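Local atomic coordinates of prenyltransference for protein (Lavandula lanata, PDB entry 5HC8), a protein that probably couples two dimethylallyl diphosphate units head-to-middle to make lavandulyl diphosphate, as a plant prenyltransferase related to undecaprenyl diphosphate synthases. Residues Leu55-Leu60 against Asp230-Tyr235; Leu190-Ala195 against Ala226-Ala231. One frame throughout, in Å; residues are numbered along the deposited sequence.

In the fold
Following the chain from the N terminus, segment 55-60 leads from helix 34-54 through a turn into strand 59-65 of the parallel sheet. Its partner, in interaction 1, is 230-235 on helix 225-237, so this contact closes a loop of 169 residues that takes in strands 103-107, 135-140, 190-193 and 212-215. Interaction 2 opens much later, at 190-195, and closes a short loop of 30 residues on 226-231; that loop lies wholly within the longer one. Both end on the same helix, sharing Asp230 and Ala231, and their centres are about 8 Å apart. Leu232 of interaction 1 also packs on Leu190 of interaction 2. Together they seat helix 225-237 on the sheet and beside the end of helix 34-54.

Interaction 1: residues Leu55-Leu60 against Asp230-Tyr235; sequences LGIKLL and DALASY
Leu55 and Leu232 meet end to end through their methyls, and this pair makes the closer touch of a small apolar contact that buries 96 Å² in all, with Leu232 central to it. Leu55 CD1 stands 3.3 Å from Leu232 CD2, tighter than ordinary methyl packing. Leu232 has an unusual second torsion, with CD1 almost eclipsing CA (chi2 3°), which leaves the exact placing of its methyls, and the shortness of the pair, in some doubt. In Leu55, CG lies anti to the carbonyl carbon (chi1 -72°), a setting that carries CD1 out toward the helix. A looser touch is added by Ile57, whose CD1 is 4.3 Å from Leu232 CD2. The CD1 methyls of Leu55 and Ile57 are themselves 4.4 Å apart, and Leu232 CD2 sits across from both. The main chains stay well separated, with 9.7 Å between Leu55 CA and Leu232 CA, so side chains alone span the distance.

Backbone bonding shapes each partner separately. Gly56 closes the preceding helix in a Schellman motif, with two bonds back into the last turn; at its positive phi of 83° a side chain would be jammed against the carbonyl O of Leu55. Leu55 and Ile57, which flank this glycine in sequence, both reach Leu232. Across from them, 230-235 is regular helix, in which Tyr235 N bonds Ala231 O at 2.9 Å.

In the fold, Leu232 also rests on Pro13 and on Leu190 of strand 190-193, while Ile57 packs on Val16 of strand 15-19. Leu55 further touches Leu228 and Leu229, so the end of helix 34-54 and the turn into strand 59-65 lie beside helix 225-237, which spreads over the neighbouring strands 190-193 and 212-215.

Interaction 2: residues Leu190-Ala195 against Ala226-Ala231; sequences LLIRAA and ADLLDA. With ISY (3-methylbut-3-enylsulfanyl(phosphonooxy)phosphinic acid), chain F.
Ile192 drives its CD1 against the helix, where Ala231 CB lies 3.4 Å away, tight for two carbons. The CG1 of the same isoleucine follows at 3.7 Å from Ala231 CB. Leu228 lies roughly perpendicular to Ile192, its CD1 3.7 Å from Ile192 CD1; with its CG anti to the main-chain N (chi1 179°), Leu228 brings its end nearer the strand. Strand 190-193 and helix 226-231 run at 134°, 10.1 Å apart at their axes, as a helix laid on one face of the parallel sheet of this undecaprenyl diphosphate synthase-like fold. Alternation along the strand sends Arg193 to the opposite face, extended from CG to NE, into the pocket of the bound thiodiphosphate analogue ISY, lined also by Asp21, Arg199 and Ser201. There NH2 donates a bent bond (135°) to ISY O4 at 3.0 Å, in the guanidinium plane and at its edge. Asp21 salt-bridges NH2, and Ser201 OG and Arg199 O hold NH1. With an alanine here, O4 would probably lose this donor and Asp21 an ionic partner. Back at the helix, packing slackens at Leu190, whose CD2 comes no nearer than 3.9 Å to Ala231 O, while Ala226 and Asp230 lie on the helix's exposed side.

Interaction 1: residues Leu55-Leu60 against Asp230-Tyr235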
ATOM      1  N   LEU A  55      -8.557 -20.119 -15.017  1.00 34.44           N
ATOM      2  CA  LEU A  55      -9.626 -19.307 -14.443  1.00 32.73           C
ATOM      3  C   LEU A  55      -9.900 -18.038 -15.248  1.00 32.20           C
ATOM      4  O   LEU A  55     -10.798 -17.295 -14.945  1.00 32.54           O
ATOM      5  CB  LEU A  55      -9.294 -18.935 -12.999  1.00 36.52           C
ATOM      6  CG  LEU A  55      -9.370 -20.037 -11.962  1.00 36.97           C
ATOM      7  CD1 LEU A  55      -8.642 -19.603 -10.731  1.00 35.27           C
ATOM      8  CD2 LEU A  55     -10.793 -20.432 -11.569  1.00 37.96           C
ATOM      9  N   GLY A  56      -9.111 -17.758 -16.270  1.00 33.93           N
ATOM     10  CA  GLY A  56      -9.362 -16.563 -17.046  1.00 30.92           C
ATOM     11  C   GLY A  56      -8.769 -15.308 -16.438  1.00 30.16           C
ATOM     12  O   GLY A  56      -9.126 -14.212 -16.826  1.00 30.30           O
ATOM     13  N   ILE A  57      -7.856 -15.451 -15.493  1.00 30.41           N
ATOM     14  CA  ILE A  57      -7.103 -14.288 -15.012  1.00 28.03           C
ATOM     15  C   ILE A  57      -6.163 -13.820 -16.173  1.00 26.30           C
ATOM     16  O   ILE A  57      -5.623 -14.608 -16.892  1.00 27.57           O
ATOM     17  CB  ILE A  57      -6.337 -14.668 -13.753  1.00 25.88           C
ATOM     18  CG1 ILE A  57      -7.310 -14.922 -12.584  1.00 27.37           C
ATOM     19  CG2 ILE A  57      -5.266 -13.608 -13.391  1.00 25.20           C
ATOM     20  CD1 ILE A  57      -6.669 -15.692 -11.469  1.00 28.80           C
ATOM     21  N   LYS A  58      -6.043 -12.533 -16.353  1.00 27.34           N
ATOM     22  CA  LYS A  58      -5.311 -11.953 -17.451  1.00 29.64           C
ATOM     23  C   LYS A  58      -3.855 -11.687 -17.106  1.00 28.36           C
ATOM     24  O   LYS A  58      -3.011 -11.805 -17.943  1.00 25.75           O
ATOM     25  CB  LYS A  58      -5.978 -10.700 -17.925  1.00 34.73           C
ATOM     26  CG  LYS A  58      -7.347 -10.985 -18.555  1.00 35.12           C
ATOM     27  CD  LYS A  58      -8.028  -9.701 -18.907  1.00 44.83           C
ATOM     28  CE  LYS A  58      -9.404  -9.953 -19.548  1.00 55.17           C
ATOM     29  NZ  LYS A  58     -10.209  -8.692 -19.481  1.00 61.83           N
ATOM     30  N   LEU A  59      -3.584 -11.375 -15.856  1.00 24.87           N
ATOM     31  CA  LEU A  59      -2.215 -11.249 -15.403  1.00 25.93           C
ATOM     32  C   LEU A  59      -2.027 -11.821 -14.007  1.00 24.27           C
ATOM     33  O   LEU A  59      -2.773 -11.495 -13.102  1.00 25.30           O
ATOM     34  CB  LEU A  59      -1.831  -9.739 -15.515  1.00 24.74           C
ATOM     35  CG  LEU A  59      -0.589  -9.405 -14.667  1.00 25.38           C
ATOM     36  CD1 LEU A  59       0.611 -10.119 -15.204  1.00 27.15           C
ATOM     37  CD2 LEU A  59      -0.423  -7.896 -14.667  1.00 25.69           C
ATOM     38  N   LEU A  60      -1.055 -12.708 -13.855  1.00 23.91           N
ATOM     39  CA  LEU A  60      -0.643 -13.225 -12.544  1.00 24.80           C
ATOM     40  C   LEU A  60       0.785 -12.742 -12.280  1.00 25.51           C
ATOM     41  O   LEU A  60       1.691 -13.008 -13.094  1.00 23.60           O
ATOM     42  CB  LEU A  60      -0.547 -14.702 -12.540  1.00 24.73           C
ATOM     43  CG  LEU A  60      -0.214 -15.293 -11.159  1.00 26.21           C
ATOM     44  CD1 LEU A  60      -1.405 -15.128 -10.201  1.00 27.45           C
ATOM     45  CD2 LEU A  60       0.202 -16.734 -11.252  1.00 28.23           C
ATOM     46  N   ASP A 230      -9.471 -20.225  -2.921  1.00 25.46           N
ATOM     47  CA  ASP A 230     -10.012 -19.656  -1.722  1.00 26.05           C
ATOM     48  C   ASP A 230      -9.927 -18.103  -1.771  1.00 26.49           C
ATOM     49  O   ASP A 230     -10.901 -17.391  -1.372  1.00 26.47           O
ATOM     50  CB  ASP A 230      -9.278 -20.180  -0.524  1.00 26.95           C
ATOM     51  CG  ASP A 230      -9.694 -21.573  -0.150  1.00 32.25           C
ATOM     52  OD1 ASP A 230     -10.732 -22.052  -0.627  1.00 29.21           O
ATOM     53  OD2 ASP A 230      -8.984 -22.182   0.649  1.00 31.73           O
ATOM     54  N   ALA A 231      -8.781 -17.595  -2.249  1.00 25.11           N
ATOM     55  CA  ALA A 231      -8.574 -16.129  -2.376  1.00 25.04           C
ATOM     56  C   ALA A 231      -9.531 -15.575  -3.388  1.00 28.49           C
ATOM     57  O   ALA A 231     -10.144 -14.517  -3.130  1.00 27.16           O
ATOM     58  CB  ALA A 231      -7.126 -15.848  -2.748  1.00 24.88           C
ATOM     59  N   LEU A 232      -9.740 -16.304  -4.504  1.00 27.92           N
ATOM     60  CA  LEU A 232     -10.702 -15.847  -5.499  1.00 28.13           C
ATOM     61  C   LEU A 232     -12.171 -15.795  -4.986  1.00 28.10           C
ATOM     62  O   LEU A 232     -12.915 -14.898  -5.354  1.00 30.07           O
ATOM     63  CB  LEU A 232     -10.657 -16.666  -6.752  1.00 32.96           C
ATOM     64  CG  LEU A 232      -9.734 -16.295  -7.896  1.00 44.33           C
ATOM     65  CD1 LEU A 232      -8.840 -15.120  -7.681  1.00 46.07           C
ATOM     66  CD2 LEU A 232      -8.879 -17.492  -8.270  1.00 47.23           C
ATOM     67  N   ALA A 233     -12.560 -16.768  -4.192  1.00 29.92           N
ATOM     68  CA  ALA A 233     -13.876 -16.828  -3.580  1.00 28.59           C
ATOM     69  C   ALA A 233     -14.036 -15.678  -2.597  1.00 28.24           C
ATOM     70  O   ALA A 233     -15.118 -15.126  -2.487  1.00 28.97           O
ATOM     71  CB  ALA A 233     -14.053 -18.148  -2.869  1.00 29.46           C
ATOM     72  N   SER A 234     -13.007 -15.380  -1.786  1.00 27.59           N
ATOM     73  CA  SER A 234     -13.079 -14.210  -0.917  1.00 30.21           C
ATOM     74  C   SER A 234     -13.285 -12.954  -1.765  1.00 31.15           C
ATOM     75  O   SER A 234     -14.145 -12.084  -1.415  1.00 31.27           O
ATOM     76  CB  SER A 234     -11.838 -14.155   0.012  1.00 30.50           C
ATOM     77  OG  SER A 234     -11.729 -12.976   0.800  1.00 29.40           O
ATOM     78  N   TYR A 235     -12.493 -12.847  -2.860  1.00 27.27           N
ATOM     79  CA  TYR A 235     -12.602 -11.765  -3.808  1.00 29.90           C
ATOM     80  C   TYR A 235     -14.029 -11.567  -4.306  1.00 33.05           C
ATOM     81  O   TYR A 235     -14.540 -10.465  -4.280  1.00 29.17           O
ATOM     82  CB  TYR A 235     -11.687 -11.953  -5.000  1.00 30.44           C
ATOM     83  CG  TYR A 235     -11.717 -10.819  -5.971  1.00 28.74           C
ATOM     84  CD1 TYR A 235     -11.044  -9.606  -5.680  1.00 27.26           C
ATOM     85  CD2 TYR A 235     -12.441 -10.898  -7.162  1.00 28.04           C
ATOM     86  CE1 TYR A 235     -11.087  -8.577  -6.532  1.00 26.49           C
ATOM     87  CE2 TYR A 235     -12.459  -9.837  -8.036  1.00 28.76           C
ATOM     88  CZ  TYR A 235     -11.793  -8.696  -7.704  1.00 27.20           C
ATOM     89  OH  TYR A 235     -11.818  -7.651  -8.559  1.00 32.44           O
TER

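Interaction 2: residues Leu190-Ala195 against Ala226-Ala231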
ATOM      1  N   LEU A 190      -6.494  -8.089  -6.844  1.00 19.99           N
ATOM      2  CA  LEU A 190      -6.427  -8.958  -5.669  1.00 20.63           C
ATOM      3  C   LEU A 190      -4.941  -9.210  -5.342  1.00 19.96           C
ATOM      4  O   LEU A 190      -4.194  -9.550  -6.235  1.00 21.36           O
ATOM      5  CB  LEU A 190      -7.101 -10.302  -5.946  1.00 22.18           C
ATOM      6  CG  LEU A 190      -6.986 -11.397  -4.910  1.00 20.43           C
ATOM      7  CD1 LEU A 190      -7.641 -10.982  -3.631  1.00 20.65           C
ATOM      8  CD2 LEU A 190      -7.534 -12.795  -5.385  1.00 22.24           C
ATOM      9  N   LEU A 191      -4.560  -9.044  -4.084  1.00 21.00           N
ATOM     10  CA  LEU A 191      -3.191  -9.246  -3.641  1.00 21.47           C
ATOM     11  C   LEU A 191      -3.322 -10.311  -2.581  1.00 22.77           C
ATOM     12  O   LEU A 191      -4.043 -10.135  -1.607  1.00 21.24           O
ATOM     13  CB  LEU A 191      -2.603  -7.992  -3.022  1.00 21.04           C
ATOM     14  CG  LEU A 191      -1.229  -8.189  -2.349  1.00 24.60           C
ATOM     15  CD1 LEU A 191      -0.199  -8.460  -3.398  1.00 27.39           C
ATOM     16  CD2 LEU A 191      -0.868  -6.863  -1.671  1.00 26.14           C
ATOM     17  N   ILE A 192      -2.588 -11.386  -2.789  1.00 21.20           N
ATOM     18  CA  ILE A 192      -2.536 -12.478  -1.869  1.00 23.82           C
ATOM     19  C   ILE A 192      -1.192 -12.494  -1.124  1.00 22.15           C
ATOM     20  O   ILE A 192      -0.161 -12.507  -1.734  1.00 21.16           O
ATOM     21  CB  ILE A 192      -2.685 -13.797  -2.627  1.00 24.71           C
ATOM     22  CG1 ILE A 192      -4.057 -13.876  -3.315  1.00 24.16           C
ATOM     23  CG2 ILE A 192      -2.556 -14.967  -1.687  1.00 23.03           C
ATOM     24  CD1 ILE A 192      -4.174 -15.069  -4.306  1.00 23.42           C
ATOM     25  N   ARG A 193      -1.241 -12.642   0.188  1.00 20.77           N
ATOM     26  CA  ARG A 193      -0.020 -12.868   0.933  1.00 22.17           C
ATOM     27  C   ARG A 193      -0.132 -14.051   1.846  1.00 24.48           C
ATOM     28  O   ARG A 193      -0.989 -14.099   2.690  1.00 22.77           O
ATOM     29  CB  ARG A 193       0.421 -11.631   1.726  1.00 22.09           C
ATOM     30  CG  ARG A 193       1.699 -11.860   2.541  1.00 22.09           C
ATOM     31  CD  ARG A 193       2.279 -10.583   3.138  1.00 23.90           C
ATOM     32  NE  ARG A 193       3.447 -10.976   3.894  1.00 23.52           N
ATOM     33  CZ  ARG A 193       4.555 -10.254   4.026  1.00 24.35           C
ATOM     34  NH1 ARG A 193       4.665  -9.021   3.548  1.00 23.83           N
ATOM     35  NH2 ARG A 193       5.568 -10.763   4.686  1.00 23.38           N
ATOM     36  N   ALA A 194       0.783 -14.994   1.623  1.00 25.91           N
ATOM     37  CA  ALA A 194       0.886 -16.211   2.366  1.00 27.49           C
ATOM     38  C   ALA A 194       1.653 -15.975   3.643  1.00 25.57           C
ATOM     39  O   ALA A 194       2.390 -14.998   3.771  1.00 26.15           O
ATOM     40  CB  ALA A 194       1.613 -17.240   1.552  1.00 27.88           C
ATOM     41  N   ALA A 195       1.415 -16.867   4.610  1.00 24.73           N
ATOM     42  CA  ALA A 195       2.205 -16.981   5.847  1.00 27.61           C
ATOM     43  C   ALA A 195       1.790 -16.038   7.021  1.00 26.59           C
ATOM     44  O   ALA A 195       2.496 -15.931   8.009  1.00 27.29           O
ATOM     45  CB  ALA A 195       3.731 -16.880   5.554  1.00 29.46           C
ATOM     46  N   ALA A 226      -5.861 -24.908  -4.511  1.00 27.27           N
ATOM     47  CA  ALA A 226      -7.080 -24.661  -3.688  1.00 27.87           C
ATOM     48  C   ALA A 226      -6.969 -23.279  -2.954  1.00 30.66           C
ATOM     49  O   ALA A 226      -7.972 -22.631  -2.715  1.00 30.53           O
ATOM     50  CB  ALA A 226      -7.338 -25.772  -2.668  1.00 32.85           C
ATOM     51  N   ASP A 227      -5.753 -22.877  -2.584  1.00 28.40           N
ATOM     52  CA  ASP A 227      -5.537 -21.607  -1.856  1.00 29.29           C
ATOM     53  C   ASP A 227      -5.736 -20.402  -2.747  1.00 25.04           C
ATOM     54  O   ASP A 227      -6.243 -19.385  -2.273  1.00 26.98           O
ATOM     55  CB  ASP A 227      -4.160 -21.634  -1.145  1.00 28.02           C
ATOM     56  CG  ASP A 227      -4.007 -22.883  -0.277  1.00 35.62           C
ATOM     57  OD1 ASP A 227      -4.729 -22.941   0.708  1.00 38.19           O
ATOM     58  OD2 ASP A 227      -3.257 -23.836  -0.594  1.00 36.77           O
ATOM     59  N   LEU A 228      -5.416 -20.533  -4.017  1.00 24.50           N
ATOM     60  CA  LEU A 228      -5.782 -19.555  -5.046  1.00 24.61           C
ATOM     61  C   LEU A 228      -7.290 -19.454  -5.176  1.00 28.52           C
ATOM     62  O   LEU A 228      -7.858 -18.373  -5.216  1.00 25.62           O
ATOM     63  CB  LEU A 228      -5.095 -19.838  -6.377  1.00 26.65           C
ATOM     64  CG  LEU A 228      -5.474 -18.857  -7.476  1.00 29.31           C
ATOM     65  CD1 LEU A 228      -5.117 -17.413  -7.067  1.00 28.83           C
ATOM     66  CD2 LEU A 228      -4.882 -19.172  -8.854  1.00 31.09           C
ATOM     67  N   LEU A 229      -7.955 -20.602  -5.242  1.00 28.59           N
ATOM     68  CA  LEU A 229      -9.381 -20.639  -5.286  1.00 28.86           C
ATOM     69  C   LEU A 229     -10.047 -20.016  -4.084  1.00 24.10           C
ATOM     70  O   LEU A 229     -11.050 -19.324  -4.210  1.00 27.09           O
ATOM     71  CB  LEU A 229      -9.816 -22.117  -5.399  1.00 29.20           C
ATOM     72  CG  LEU A 229     -10.109 -22.735  -6.745  1.00 33.12           C
ATOM     73  CD1 LEU A 229      -9.873 -21.983  -8.050  1.00 34.69           C
ATOM     74  CD2 LEU A 229      -9.682 -24.191  -6.834  1.00 29.34           C
ATOM     75  N   ASP A 230      -9.471 -20.225  -2.921  1.00 25.46           N
ATOM     76  CA  ASP A 230     -10.012 -19.656  -1.722  1.00 26.05           C
ATOM     77  C   ASP A 230      -9.927 -18.103  -1.771  1.00 26.49           C
ATOM     78  O   ASP A 230     -10.901 -17.391  -1.372  1.00 26.47           O
ATOM     79  CB  ASP A 230      -9.278 -20.180  -0.524  1.00 26.95           C
ATOM     80  CG  ASP A 230      -9.694 -21.573  -0.150  1.00 32.25           C
ATOM     81  OD1 ASP A 230     -10.732 -22.052  -0.627  1.00 29.21           O
ATOM     82  OD2 ASP A 230      -8.984 -22.182   0.649  1.00 31.73           O
ATOM     83  N   ALA A 231      -8.781 -17.595  -2.249  1.00 25.11           N
ATOM     84  CA  ALA A 231      -8.574 -16.129  -2.376  1.00 25.04           C
ATOM     85  C   ALA A 231      -9.531 -15.575  -3.388  1.00 28.49           C
ATOM     86  O   ALA A 231     -10.144 -14.517  -3.130  1.00 27.16           O
ATOM     87  CB  ALA A 231      -7.126 -15.848  -2.748  1.00 24.88           C
TER
HETATM   88  P1  ISY F 405       9.259  -9.291   5.734  1.00 31.31           P
HETATM   89  O2  ISY F 405       9.904  -9.605   4.240  1.00 34.67           O
HETATM   90  P3  ISY F 405       9.984 -10.976   3.467  1.00 33.65           P
HETATM   91  O4  ISY F 405       8.140 -10.341   6.108  1.00 36.30           O
HETATM   92  O5  ISY F 405       8.738  -7.832   5.888  1.00 31.38           O
HETATM   93  O6  ISY F 405      10.434  -9.458   6.688  1.00 33.52           O
HETATM   94  O7  ISY F 405      10.182 -12.108   4.409  1.00 31.62           O
HETATM   95  O8  ISY F 405      11.033 -10.813   2.272  1.00 33.91           O
HETATM   96  S9  ISY F 405       8.015 -11.248   2.686  1.00 34.30           S
HETATM   97  C10 ISY F 405       8.108 -10.253   1.216  1.00 36.99           C
HETATM   98  C11 ISY F 405       8.084 -11.310   0.142  1.00 40.63           C
HETATM   99  C12 ISY F 405       9.059 -11.297  -1.002  1.00 35.30           C
HETATM  100  C13 ISY F 405       8.962 -12.344  -2.014  1.00 37.95           C
HETATM  101  C14 ISY F 405      10.225 -10.380  -1.020  1.00 36.43           C